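Local atomic coordinates of phosphate-binding protein PstS (Borrelia burgdorferi, PDB entry 4N13), a protein that binds inorganic phosphate with micromolar affinity and serves as the solute-binding component of an ABC transporter that imports it. Residues Phe130-Ser135 and Ala158-Asp163; Asn112-Asn117 and Lys150-His155; Gln116-Lys119 and Asp125-Ile128; Glu172-Thr177 and Lys198-Leu203. All blocks are in the same frame, centred on the assembly; numbering follows the deposited sequence.

Contact 1: Phe130-Ser135 and Ala158-Asp163. With EDO (1,2-ethanediol), chain F; SO4 (sulfate ion), chain B.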
loop_
_atom_site.group_PDB
_atom_site.type_symbol
_atom_site.label_atom_id
_atom_site.label_comp_id
_atom_site.label_asym_id
_atom_site.label_seq_id
_atom_site.Cartn_x
_atom_site.Cartn_y
_atom_site.Cartn_z
ATOM N N PHE A 130 -10.439 18.971 -1.069
ATOM C CA PHE A 130 -9.709 17.765 -0.719
ATOM C C PHE A 130 -10.617 16.817 0.043
ATOM O O PHE A 130 -11.164 17.178 1.094
ATOM C CB PHE A 130 -8.500 18.150 0.134
ATOM C CG PHE A 130 -7.819 16.992 0.792
ATOM C CD1 PHE A 130 -7.531 15.836 0.077
ATOM C CD2 PHE A 130 -7.423 17.079 2.123
ATOM C CE1 PHE A 130 -6.886 14.769 0.698
ATOM C CE2 PHE A 130 -6.755 16.020 2.737
ATOM C CZ PHE A 130 -6.489 14.870 2.024
ATOM N N ILE A 131 -10.755 15.595 -0.474
ATOM C CA ILE A 131 -11.551 14.538 0.143
ATOM C C ILE A 131 -10.560 13.588 0.800
ATOM O O ILE A 131 -9.713 13.003 0.127
ATOM C CB ILE A 131 -12.369 13.799 -0.909
ATOM C CG1 ILE A 131 -13.335 14.784 -1.600
ATOM C CG2 ILE A 131 -13.121 12.642 -0.286
ATOM C CD1 ILE A 131 -13.872 14.275 -2.938
ATOM N N ASN A 132 -10.619 13.501 2.123
ATOM C CA ASN A 132 -9.713 12.670 2.894
ATOM C C ASN A 132 -10.432 11.449 3.436
ATOM O O ASN A 132 -11.654 11.405 3.487
ATOM C CB ASN A 132 -9.119 13.477 4.050
ATOM C CG ASN A 132 -7.768 12.946 4.519
ATOM O OD1 ASN A 132 -7.218 12.016 3.960
ATOM N ND2 ASN A 132 -7.232 13.553 5.570
ATOM N N ARG A 133 -9.661 10.441 3.799
ATOM C CA ARG A 133 -10.177 9.294 4.523
ATOM C C ARG A 133 -10.135 9.518 6.032
ATOM O O ARG A 133 -9.421 10.376 6.531
ATOM C CB ARG A 133 -9.395 8.020 4.152
ATOM C CG ARG A 133 -9.693 7.526 2.765
ATOM C CD ARG A 133 -11.153 7.075 2.587
ATOM N NE ARG A 133 -11.553 6.154 3.639
ATOM C CZ ARG A 133 -11.254 4.860 3.681
ATOM N NH1 ARG A 133 -10.588 4.280 2.703
ATOM N NH2 ARG A 133 -11.620 4.131 4.712
ATOM N N ASP A 134 -10.921 8.720 6.739
ATOM C CA ASP A 134 -10.943 8.730 8.192
ATOM C C ASP A 134 -9.588 8.275 8.746
ATOM O O ASP A 134 -8.917 7.411 8.172
ATOM C CB ASP A 134 -12.072 7.823 8.680
ATOM C CG ASP A 134 -11.920 6.400 8.209
ATOM O OD1 ASP A 134 -12.013 6.142 6.985
ATOM O OD2 ASP A 134 -11.709 5.532 9.087
ATOM N N SER A 135 -9.186 8.867 9.862
ATOM C CA SER A 135 -7.831 8.697 10.360
ATOM C C SER A 135 -7.557 7.301 10.896
ATOM O O SER A 135 -6.405 6.934 11.081
ATOM C CB SER A 135 -7.540 9.739 11.433
ATOM O OG SER A 135 -8.434 9.587 12.510
ATOM N N ALA A 158 3.810 17.708 8.409
ATOM C CA ALA A 158 3.391 16.400 7.890
ATOM C C ALA A 158 2.039 16.003 8.478
ATOM O O ALA A 158 1.873 14.887 9.003
ATOM C CB ALA A 158 4.431 15.335 8.227
ATOM N N GLN A 159 1.101 16.939 8.457
ATOM C CA GLN A 159 -0.256 16.688 8.878
ATOM C C GLN A 159 -1.192 17.031 7.733
ATOM O O GLN A 159 -0.919 17.931 6.941
ATOM C CB GLN A 159 -0.588 17.532 10.105
ATOM C CG GLN A 159 0.283 17.218 11.310
ATOM C CD GLN A 159 0.316 15.730 11.658
ATOM O OE1 GLN A 159 -0.719 15.053 11.663
ATOM N NE2 GLN A 159 1.513 15.214 11.948
ATOM N N PHE A 160 -2.295 16.303 7.635
ATOM C CA PHE A 160 -3.271 16.572 6.596
ATOM C C PHE A 160 -3.950 17.931 6.822
ATOM O O PHE A 160 -4.194 18.350 7.959
ATOM C CB PHE A 160 -4.353 15.491 6.587
ATOM C CG PHE A 160 -3.950 14.186 5.938
ATOM C CD1 PHE A 160 -3.834 14.070 4.577
ATOM C CD2 PHE A 160 -3.741 13.064 6.717
ATOM C CE1 PHE A 160 -3.512 12.855 3.999
ATOM C CE2 PHE A 160 -3.428 11.861 6.141
ATOM C CZ PHE A 160 -3.324 11.758 4.774
ATOM N N ARG A 161 -4.253 18.600 5.710
ATOM C CA ARG A 161 -5.132 19.765 5.680
ATOM C C ARG A 161 -6.330 19.453 6.555
ATOM O O ARG A 161 -6.972 18.429 6.388
ATOM C CB ARG A 161 -5.553 20.037 4.227
ATOM C CG ARG A 161 -6.463 21.206 4.048
ATOM C CD ARG A 161 -6.767 21.437 2.587
ATOM N NE ARG A 161 -7.879 22.377 2.479
ATOM C CZ ARG A 161 -8.481 22.728 1.344
ATOM N NH1 ARG A 161 -8.064 22.228 0.189
ATOM N NH2 ARG A 161 -9.519 23.562 1.375
ATOM N N GLN A 162 -6.617 20.328 7.510
ATOM C CA GLN A 162 -7.573 20.001 8.563
ATOM C C GLN A 162 -9.031 20.124 8.134
ATOM O O GLN A 162 -9.898 19.498 8.738
ATOM C CB GLN A 162 -7.292 20.835 9.818
ATOM C CG GLN A 162 -6.013 20.420 10.538
ATOM C CD GLN A 162 -6.036 18.959 10.991
ATOM O OE1 GLN A 162 -6.777 18.586 11.910
ATOM N NE2 GLN A 162 -5.214 18.129 10.354
ATOM N N ASP A 163 -9.302 20.901 7.084
ATOM C CA ASP A 163 -10.660 21.033 6.586
ATOM C C ASP A 163 -10.942 20.135 5.380
ATOM O O ASP A 163 -11.762 20.476 4.530
ATOM C CB ASP A 163 -10.992 22.495 6.252
ATOM C CG ASP A 163 -10.141 23.055 5.136
ATOM O OD1 ASP A 163 -8.956 22.683 5.054
ATOM O OD2 ASP A 163 -10.656 23.874 4.338
HETATM C C1 EDO F . -8.183 15.656 8.657
HETATM O O1 EDO F . -7.435 14.458 8.405
HETATM C C2 EDO F . -9.121 16.000 7.502
HETATM O O2 EDO F . -8.401 16.151 6.274
HETATM S S SO4 B . -9.292 1.042 4.015
HETATM O O1 SO4 B . -9.376 1.756 2.744
HETATM O O2 SO4 B . -9.409 -0.370 3.692
HETATM O O3 SO4 B . -7.992 1.322 4.589
HETATM O O4 SO4 B . -10.386 1.512 4.835
HETATM O O HOH W 1 -10.973 20.547 1.337
#

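Contact 2: Asn112-Asn117 and Lys150-His155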
loop_
_atom_site.group_PDB
_atom_site.type_symbol
_atom_site.label_atom_id
_atom_site.label_comp_id
_atom_site.label_asym_id
_atom_site.label_seq_id
_atom_site.Cartn_x
_atom_site.Cartn_y
_atom_site.Cartn_z
ATOM N N ASN A 112 -1.313 18.514 2.585
ATOM C CA ASN A 112 -1.052 19.188 3.844
ATOM C C ASN A 112 -1.561 20.621 3.877
ATOM O O ASN A 112 -1.394 21.302 4.880
ATOM C CB ASN A 112 0.434 19.113 4.230
ATOM C CG ASN A 112 1.238 20.299 3.774
ATOM O OD1 ASN A 112 0.970 20.905 2.732
ATOM N ND2 ASN A 112 2.258 20.636 4.558
ATOM N N GLY A 113 -2.224 21.062 2.813
ATOM C CA GLY A 113 -2.849 22.370 2.830
ATOM C C GLY A 113 -1.993 23.539 2.384
ATOM O O GLY A 113 -2.483 24.669 2.407
ATOM N N GLU A 114 -0.737 23.301 2.020
ATOM C CA GLU A 114 0.093 24.384 1.488
ATOM C C GLU A 114 -0.358 24.840 0.108
ATOM O O GLU A 114 -0.104 25.979 -0.286
ATOM C CB GLU A 114 1.563 23.970 1.444
ATOM C CG GLU A 114 2.192 23.926 2.813
ATOM C CD GLU A 114 3.651 23.494 2.788
ATOM O OE1 GLU A 114 4.309 23.623 1.732
ATOM O OE2 GLU A 114 4.136 23.041 3.844
ATOM N N ILE A 115 -1.019 23.956 -0.627
ATOM C CA ILE A 115 -1.624 24.307 -1.917
ATOM C C ILE A 115 -3.124 24.104 -1.796
ATOM O O ILE A 115 -3.558 23.004 -1.510
ATOM C CB ILE A 115 -1.059 23.442 -3.080
ATOM C CG1 ILE A 115 0.400 23.792 -3.328
ATOM C CG2 ILE A 115 -1.883 23.632 -4.336
ATOM C CD1 ILE A 115 1.066 22.895 -4.362
ATOM N N GLN A 116 -3.904 25.162 -1.989
ATOM C CA GLN A 116 -5.363 25.085 -1.830
ATOM C C GLN A 116 -6.167 25.616 -3.001
ATOM O O GLN A 116 -7.398 25.661 -2.938
ATOM C CB GLN A 116 -5.820 25.768 -0.541
ATOM C CG GLN A 116 -5.324 25.044 0.669
ATOM C CD GLN A 116 -5.956 25.504 1.947
ATOM O OE1 GLN A 116 -7.079 26.045 1.956
ATOM N NE2 GLN A 116 -5.254 25.278 3.054
ATOM N N ASN A 117 -5.494 26.012 -4.069
ATOM C CA ASN A 117 -6.190 26.432 -5.270
ATOM C C ASN A 117 -5.444 25.836 -6.446
ATOM O O ASN A 117 -4.219 25.870 -6.486
ATOM C CB ASN A 117 -6.256 27.969 -5.329
ATOM C CG ASN A 117 -7.108 28.493 -6.477
ATOM O OD1 ASN A 117 -6.896 28.155 -7.638
ATOM N ND2 ASN A 117 -8.080 29.331 -6.148
ATOM N N LYS A 150 7.383 11.629 4.369
ATOM C CA LYS A 150 8.608 11.604 3.574
ATOM C C LYS A 150 8.931 12.960 2.963
ATOM O O LYS A 150 10.093 13.328 2.841
ATOM C CB LYS A 150 8.527 10.534 2.490
ATOM C CG LYS A 150 8.393 9.138 3.082
ATOM C CD LYS A 150 8.733 8.045 2.098
ATOM C CE LYS A 150 8.492 6.681 2.697
ATOM N NZ LYS A 150 8.880 5.599 1.760
ATOM N N ILE A 151 7.906 13.722 2.600
ATOM C CA ILE A 151 8.142 14.989 1.918
ATOM C C ILE A 151 8.485 16.115 2.900
ATOM O O ILE A 151 9.289 16.987 2.585
ATOM C CB ILE A 151 6.912 15.400 1.059
ATOM C CG1 ILE A 151 6.739 14.508 -0.176
ATOM C CG2 ILE A 151 7.005 16.850 0.641
ATOM C CD1 ILE A 151 7.851 14.577 -1.136
ATOM N N PHE A 152 7.848 16.106 4.064
ATOM C CA PHE A 152 7.976 17.205 5.022
ATOM C C PHE A 152 8.874 16.847 6.198
ATOM O O PHE A 152 8.860 15.724 6.683
ATOM C CB PHE A 152 6.592 17.632 5.502
ATOM C CG PHE A 152 5.732 18.150 4.394
ATOM C CD1 PHE A 152 4.612 17.459 3.970
ATOM C CD2 PHE A 152 6.073 19.314 3.731
ATOM C CE1 PHE A 152 3.845 17.922 2.925
ATOM C CE2 PHE A 152 5.296 19.789 2.688
ATOM C CZ PHE A 152 4.182 19.084 2.286
ATOM N N LYS A 153 9.636 17.823 6.660
ATOM C CA LYS A 153 10.633 17.600 7.688
ATOM C C LYS A 153 10.045 17.461 9.088
ATOM O O LYS A 153 10.515 16.650 9.885
ATOM C CB LYS A 153 11.633 18.759 7.666
ATOM C CG LYS A 153 12.829 18.544 8.564
ATOM C CD LYS A 153 13.863 19.661 8.442
ATOM C CE LYS A 153 13.385 20.914 9.141
ATOM N NZ LYS A 153 14.377 22.023 9.101
ATOM N N THR A 154 9.026 18.251 9.392
ATOM C CA THR A 154 8.502 18.327 10.754
ATOM C C THR A 154 7.132 17.682 10.899
ATOM O O THR A 154 6.377 17.575 9.937
ATOM C CB THR A 154 8.390 19.785 11.237
ATOM O OG1 THR A 154 7.330 20.438 10.532
ATOM C CG2 THR A 154 9.707 20.533 11.026
ATOM N N HIS A 155 6.805 17.277 12.118
ATOM C CA HIS A 155 5.508 16.665 12.384
ATOM C C HIS A 155 4.370 17.623 12.052
ATOM O O HIS A 155 3.370 17.212 11.482
ATOM C CB HIS A 155 5.401 16.211 13.845
ATOM C CG HIS A 155 6.312 15.075 14.190
ATOM N ND1 HIS A 155 6.127 13.801 13.698
ATOM C CD2 HIS A 155 7.407 15.018 14.984
ATOM C CE1 HIS A 155 7.077 13.009 14.166
ATOM N NE2 HIS A 155 7.866 13.724 14.948
#

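Contact 3: Gln116-Lys119 and Asp125-Ile128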
loop_
_atom_site.group_PDB
_atom_site.type_symbol
_atom_site.label_atom_id
_atom_site.label_comp_id
_atom_site.label_asym_id
_atom_site.label_seq_id
_atom_site.Cartn_x
_atom_site.Cartn_y
_atom_site.Cartn_z
ATOM N N GLN A 116 -3.904 25.162 -1.989
ATOM C CA GLN A 116 -5.363 25.085 -1.830
ATOM C C GLN A 116 -6.167 25.616 -3.001
ATOM O O GLN A 116 -7.398 25.661 -2.938
ATOM C CB GLN A 116 -5.820 25.768 -0.541
ATOM C CG GLN A 116 -5.324 25.044 0.669
ATOM C CD GLN A 116 -5.956 25.504 1.947
ATOM O OE1 GLN A 116 -7.079 26.045 1.956
ATOM N NE2 GLN A 116 -5.254 25.278 3.054
ATOM N N ASN A 117 -5.494 26.012 -4.069
ATOM C CA ASN A 117 -6.190 26.432 -5.270
ATOM C C ASN A 117 -5.444 25.836 -6.446
ATOM O O ASN A 117 -4.219 25.870 -6.486
ATOM C CB ASN A 117 -6.256 27.969 -5.329
ATOM C CG ASN A 117 -7.108 28.493 -6.477
ATOM O OD1 ASN A 117 -6.896 28.155 -7.638
ATOM N ND2 ASN A 117 -8.080 29.331 -6.148
ATOM N N TRP A 118 -6.172 25.241 -7.385
ATOM C CA TRP A 118 -5.547 24.575 -8.517
ATOM C C TRP A 118 -4.652 25.533 -9.307
ATOM O O TRP A 118 -3.710 25.076 -9.926
ATOM C CB TRP A 118 -6.599 23.931 -9.421
ATOM C CG TRP A 118 -7.321 22.773 -8.765
ATOM C CD1 TRP A 118 -8.608 22.754 -8.280
ATOM C CD2 TRP A 118 -6.792 21.463 -8.532
ATOM N NE1 TRP A 118 -8.897 21.518 -7.747
ATOM C CE2 TRP A 118 -7.804 20.705 -7.905
ATOM C CE3 TRP A 118 -5.552 20.861 -8.786
ATOM C CZ2 TRP A 118 -7.611 19.385 -7.536
ATOM C CZ3 TRP A 118 -5.374 19.547 -8.414
ATOM C CH2 TRP A 118 -6.398 18.827 -7.795
ATOM N N LYS A 119 -4.918 26.838 -9.253
ATOM C CA LYS A 119 -4.109 27.828 -9.992
ATOM C C LYS A 119 -2.679 27.873 -9.478
ATOM O O LYS A 119 -1.775 28.262 -10.219
ATOM C CB LYS A 119 -4.721 29.240 -9.931
ATOM C CG LYS A 119 -4.427 30.018 -8.652
ATOM C CD LYS A 119 -5.190 31.330 -8.577
ATOM C CE LYS A 119 -4.941 32.062 -7.285
ATOM N NZ LYS A 119 -5.589 33.406 -7.265
ATOM N N ASP A 125 -8.389 28.648 -11.851
ATOM C CA ASP A 125 -8.686 29.369 -10.629
ATOM C C ASP A 125 -9.898 28.732 -9.970
ATOM O O ASP A 125 -11.058 29.052 -10.287
ATOM C CB ASP A 125 -8.970 30.833 -10.947
ATOM C CG ASP A 125 -9.187 31.675 -9.707
ATOM O OD1 ASP A 125 -9.000 31.161 -8.582
ATOM O OD2 ASP A 125 -9.526 32.873 -9.878
ATOM N N ALA A 126 -9.612 27.815 -9.057
ATOM C CA ALA A 126 -10.644 27.057 -8.367
ATOM C C ALA A 126 -10.067 26.508 -7.083
ATOM O O ALA A 126 -9.015 25.889 -7.088
ATOM C CB ALA A 126 -11.144 25.924 -9.238
ATOM N N LYS A 127 -10.757 26.755 -5.977
ATOM C CA LYS A 127 -10.358 26.220 -4.691
ATOM C C LYS A 127 -10.379 24.692 -4.782
ATOM O O LYS A 127 -11.243 24.102 -5.432
ATOM C CB LYS A 127 -11.320 26.712 -3.615
ATOM C CG LYS A 127 -11.037 26.226 -2.214
ATOM C CD LYS A 127 -9.971 27.083 -1.543
ATOM C CE LYS A 127 -9.730 26.657 -0.106
ATOM N NZ LYS A 127 -8.705 27.494 0.539
ATOM N N ILE A 128 -9.399 24.049 -4.159
ATOM C CA ILE A 128 -9.326 22.590 -4.134
ATOM C C ILE A 128 -10.207 22.062 -3.005
ATOM O O ILE A 128 -10.031 22.438 -1.842
ATOM C CB ILE A 128 -7.882 22.116 -3.888
ATOM C CG1 ILE A 128 -6.965 22.629 -4.998
ATOM C CG2 ILE A 128 -7.829 20.594 -3.778
ATOM C CD1 ILE A 128 -5.507 22.233 -4.849
#

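Contact 4: Glu172-Thr177 and Lys198-Leu203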
loop_
_atom_site.group_PDB
_atom_site.type_symbol
_atom_site.label_atom_id
_atom_site.label_comp_id
_atom_site.label_asym_id
_atom_site.label_seq_id
_atom_site.Cartn_x
_atom_site.Cartn_y
_atom_site.Cartn_z
ATOM N N GLU A 172 -16.996 5.522 -1.110
ATOM C CA GLU A 172 -17.448 6.875 -0.817
ATOM C C GLU A 172 -16.493 7.960 -1.318
ATOM O O GLU A 172 -16.952 9.054 -1.645
ATOM C CB GLU A 172 -17.750 7.079 0.672
ATOM C CG GLU A 172 -18.367 8.429 1.009
ATOM C CD GLU A 172 -19.528 8.847 0.129
ATOM O OE1 GLU A 172 -20.259 7.992 -0.417
ATOM O OE2 GLU A 172 -19.703 10.076 -0.001
ATOM N N VAL A 173 -15.189 7.703 -1.383
ATOM C CA VAL A 173 -14.314 8.677 -2.043
ATOM C C VAL A 173 -14.769 8.892 -3.486
ATOM O O VAL A 173 -14.841 10.021 -3.961
ATOM C CB VAL A 173 -12.815 8.276 -2.016
ATOM C CG1 VAL A 173 -11.992 9.329 -2.771
ATOM C CG2 VAL A 173 -12.294 8.129 -0.619
ATOM N N ILE A 174 -15.066 7.810 -4.192
ATOM C CA ILE A 174 -15.520 7.905 -5.567
ATOM C C ILE A 174 -16.822 8.700 -5.652
ATOM O O ILE A 174 -16.943 9.611 -6.470
ATOM C CB ILE A 174 -15.665 6.490 -6.174
ATOM C CG1 ILE A 174 -14.292 5.855 -6.355
ATOM C CG2 ILE A 174 -16.390 6.538 -7.491
ATOM C CD1 ILE A 174 -14.348 4.355 -6.652
ATOM N N GLU A 175 -17.799 8.344 -4.829
ATOM C CA GLU A 175 -19.071 9.046 -4.887
ATOM C C GLU A 175 -18.925 10.523 -4.552
ATOM O O GLU A 175 -19.460 11.395 -5.235
ATOM C CB GLU A 175 -20.106 8.404 -3.968
ATOM C CG GLU A 175 -21.495 9.001 -4.181
ATOM C CD GLU A 175 -22.585 8.246 -3.456
ATOM O OE1 GLU A 175 -23.017 7.204 -3.984
ATOM O OE2 GLU A 175 -22.999 8.684 -2.364
ATOM N N LYS A 176 -18.166 10.820 -3.514
ATOM C CA LYS A 176 -17.975 12.194 -3.091
ATOM C C LYS A 176 -17.249 13.006 -4.178
ATOM O O LYS A 176 -17.591 14.148 -4.440
ATOM C CB LYS A 176 -17.207 12.248 -1.758
ATOM C CG LYS A 176 -17.084 13.646 -1.161
ATOM C CD LYS A 176 -18.397 14.228 -0.661
ATOM C CE LYS A 176 -18.938 13.511 0.558
ATOM N NZ LYS A 176 -20.232 14.103 0.999
ATOM N N THR A 177 -16.241 12.412 -4.810
ATOM C CA THR A 177 -15.491 13.095 -5.855
ATOM C C THR A 177 -16.441 13.409 -7.024
ATOM O O THR A 177 -16.399 14.505 -7.601
ATOM C CB THR A 177 -14.305 12.233 -6.322
ATOM O OG1 THR A 177 -13.408 12.034 -5.227
ATOM C CG2 THR A 177 -13.545 12.913 -7.432
ATOM N N LYS A 198 -17.368 5.650 -13.229
ATOM C CA LYS A 198 -18.048 6.819 -12.662
ATOM C C LYS A 198 -17.671 8.128 -13.388
ATOM O O LYS A 198 -18.214 9.193 -13.100
ATOM C CB LYS A 198 -17.696 6.919 -11.175
ATOM C CG LYS A 198 -18.556 7.831 -10.349
ATOM C CD LYS A 198 -19.953 7.235 -10.156
ATOM C CE LYS A 198 -20.655 7.835 -8.958
ATOM N NZ LYS A 198 -22.063 7.344 -8.840
ATOM N N GLY A 199 -16.745 8.051 -14.338
ATOM C CA GLY A 199 -16.368 9.206 -15.126
ATOM C C GLY A 199 -15.345 10.119 -14.472
ATOM O O GLY A 199 -15.207 11.275 -14.866
ATOM N N LEU A 200 -14.576 9.590 -13.525
ATOM C CA LEU A 200 -13.569 10.394 -12.849
ATOM C C LEU A 200 -12.242 10.267 -13.561
ATOM O O LEU A 200 -12.141 9.540 -14.533
ATOM C CB LEU A 200 -13.460 9.997 -11.377
ATOM C CG LEU A 200 -14.811 10.041 -10.662
ATOM C CD1 LEU A 200 -14.629 9.582 -9.208
ATOM C CD2 LEU A 200 -15.478 11.420 -10.732
ATOM N N ASN A 201 -11.253 11.048 -13.140
ATOM C CA ASN A 201 -9.922 11.005 -13.734
ATOM C C ASN A 201 -8.879 10.539 -12.739
ATOM O O ASN A 201 -8.805 11.079 -11.659
ATOM C CB ASN A 201 -9.513 12.384 -14.256
ATOM C CG ASN A 201 -8.362 12.290 -15.272
ATOM O OD1 ASN A 201 -8.513 11.695 -16.337
ATOM N ND2 ASN A 201 -7.200 12.785 -14.900
ATOM N N ILE A 202 -8.060 9.566 -13.133
ATOM C CA ILE A 202 -6.940 9.106 -12.326
ATOM C C ILE A 202 -5.694 9.876 -12.737
ATOM O O ILE A 202 -5.326 9.897 -13.911
ATOM C CB ILE A 202 -6.684 7.607 -12.550
ATOM C CG1 ILE A 202 -7.915 6.789 -12.144
ATOM C CG2 ILE A 202 -5.451 7.160 -11.762
ATOM C CD1 ILE A 202 -7.929 5.377 -12.660
ATOM N N LEU A 203 -5.025 10.494 -11.774
ATOM C CA LEU A 203 -3.823 11.260 -12.046
ATOM C C LEU A 203 -2.613 10.368 -12.260
ATOM O O LEU A 203 -2.433 9.356 -11.578
ATOM C CB LEU A 203 -3.508 12.195 -10.876
ATOM C CG LEU A 203 -4.484 13.329 -10.633
ATOM C CD1 LEU A 203 -4.112 14.089 -9.379
ATOM C CD2 LEU A 203 -4.602 14.262 -11.834
#

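Contact 1: Phe130-Ser135 and Ala158-Asp163
Asn132, on strand 129-133, puts ND2 over one face of the Phe160 ring, toward its rim, the amide inclined to the ring by 56°. Its CB points toward the loop that carries Phe160 and lies beside O2 of an ethanediol molecule; chi1 of -155° sets CG anti to the backbone N, carrying the amide on over the ring. At the tip OD1 passes 3.8 Å from Phe160 CE1 and accepts from Tyr186 OH and, weakly, from Arg133 N. ND2 stands 3.4 Å from Phe160 CG and donates to EDO O2 at 2.9 Å, which donates in turn to Arg161 O at 2.7 Å. An amide suits the place because its NH2 can rest over an aromatic face and still donate in another direction. Phe160 CD1 meets the edge of the Phe130 ring, 3.8 Å from CZ, the two side chains crossing at about a right angle. The extended Arg161 runs past Phe130 to grip Asp163 side-on. Arg133 NH1 and NH2 hold a sulfate next to the phosphate site assigned by similarity in this periplasmic binding protein superfamily member. The segments share no direct hydrogen bond; a water links Phe130 N to Asp163 O. The ethanediol link is probably a feature of the crystal, and in solution water could take its place, so aromatic and amide packing is the lasting part of the contact.

Contact 2: Asn112-Asn117 and Lys150-His155
The amide of Asn112 lies almost flat on the ring of Phe152, the two planes only 9° apart, with ND2 3.4 Å from CZ and displaced toward the rim. The Glu114 and Phe152 side chains approach each other from opposite directions, Glu114 OE2 3.6 Å from Phe152 CE2 and the carboxylate steeply inclined to the ring. The next shell holds both polar groups in place. Asn112 ND2 donates an almost straight bond (178°) to Glu114 OE2, meeting the oxygen from above the carboxylate plane, and also bonds Glu157 O. Asn112 OD1 accepts from Glu114 N at 3.0 Å, an Asx turn that follows helix 104-111. Gly113 ends that helix in a Schellman motif, and its positive phi is easy for a residue without a side chain. Gln116 NE2 then bonds Gly113 O at 2.9 Å, in the carbonyl plane and on a lone pair. On the ring's opposite face lies Ile151 CG2, 3.8 Å above the plane and over its centre. Phe152 is the first residue to leave the helical path of 138-151; its CG is anti to the carbonyl carbon (chi1 -62°), which sends the ring toward Asn112. Ile151 itself packs on Glu105 and Ala108 of helix 104-111.

Contact 3: Gln116-Lys119 and Asp125-Ile128
Asn117 and Lys127 pair across antiparallel chains that run 152° apart, their CA atoms 4.2 Å from each other. This is a single beta bridge of the non-hydrogen-bonded kind, for the bonds flank it: Ile128 N to Gln116 O at 2.8 Å on one side, Trp118 N to Ala126 O at 2.9 Å on the other. It pinches the base of a loop between helix 104-111 and strand 129-133. Asn117 ties the end nearer the connecting residues. Its CG is anti to the backbone N (chi1 -173°), and OD1 accepts twice: from Lys119 N, in the carbonyl plane on a lone pair, which makes an Asx turn at the start of the short 3-10 segment, and from Ala126 N, which comes in above that plane. ND2 donates to Asp125 OD1 at 3.2 Å. Asparagine suits the place because one amide offers both an acceptor and a donor. Lys119 lies alongside Asp125, but its NZ stays 4.3 Å from OD1, beyond a salt bridge, so their attraction is probably modest. At the end where the chains part, Lys127 bends at chi2 (83°), which carries its NZ back to Gln116 OE1, 2.6 Å away; the two side chains run side by side. The inward side is mostly apolar; the indole N-H of Trp118 is spent on His182 O. The indole packs on Ile184 and Ile110 as well as on Ile128, whose CG1 sits 3.5 Å from the centroid of the five-membered ring, almost exactly on the ring normal, in a CH-pi contact.

Contact 4: Glu172-Thr177 and Lys198-Leu203
Val173 O accepts two hydrogen bonds from Thr177, the residue whose methyl group meets Leu200 across this contact. Thr177 OG1 reaches the oxygen at 2.8 Å and Thr177 N, as the ordinary helical bond, at 2.9 Å, from opposite faces of the carbonyl plane. Threonine fits a buried helical site because its hydroxyl can be satisfied by the preceding turn while its methyl serves as an apolar surface. Both follow from one torsion: at chi1 -63° OG1 is beside the backbone N, and CG2, anti to that N, faces Leu200. Leu200 CD1 enters between two successive turns of the helix. It is 3.9 Å from Thr177 CG2 and equally far from Ile174 CG2, and it also approaches Ile174 O at 3.6 Å, a van der Waals touch. Leucine's branched end suits the place: CD1 reaches in between Ile174 and Thr177 while CD2 touches Thr177 CG2. Toward the solvent Lys198 lays its aliphatic part over the same isoleucine, CG 3.8 Å from Ile174 CG2. The bend at chi2 (71°) turns the chain across the helix toward Glu175, yet NZ remains 5.0 Å from Glu175 OE1. Between them Gly199 ends helix 192-197 with positive phi in a Schellman motif and turns the chain toward strand 201-205. Helix 170-179 thus packs on one face of the mixed sheet of this PBP-superfamily protein: Ile174 also touches Ile187 of strand 183-188 and Asn194 of helix 192-197, while Thr177 and Leu200 both rest on Ile92 of strand 80-93.

In the fold
Contacts 1, 2 and 3 form a continuous patch. Contacts 2 and 3 share Gln116 and Asn117, and contact 1 joins both: Arg161 NH1 probably bonds Ile128 O at 2.8 Å, and Gln159 O packs 3.3 Å from Asn112 CB. Contact 4 meets contact 1 through strand 129-133, where Ile131 CD1 lies 3.2 Å from Thr177 OG1, but stays about 11 Å from contact 2 at the nearest atoms. The ligand region adjoins contact 1: the side chain of Asn132 is about 7 Å from that of Ser137, a phosphate-binding residue by similarity. Arg133 and Ser139 hold the sulfate, consistent with an anion standing in for phosphate.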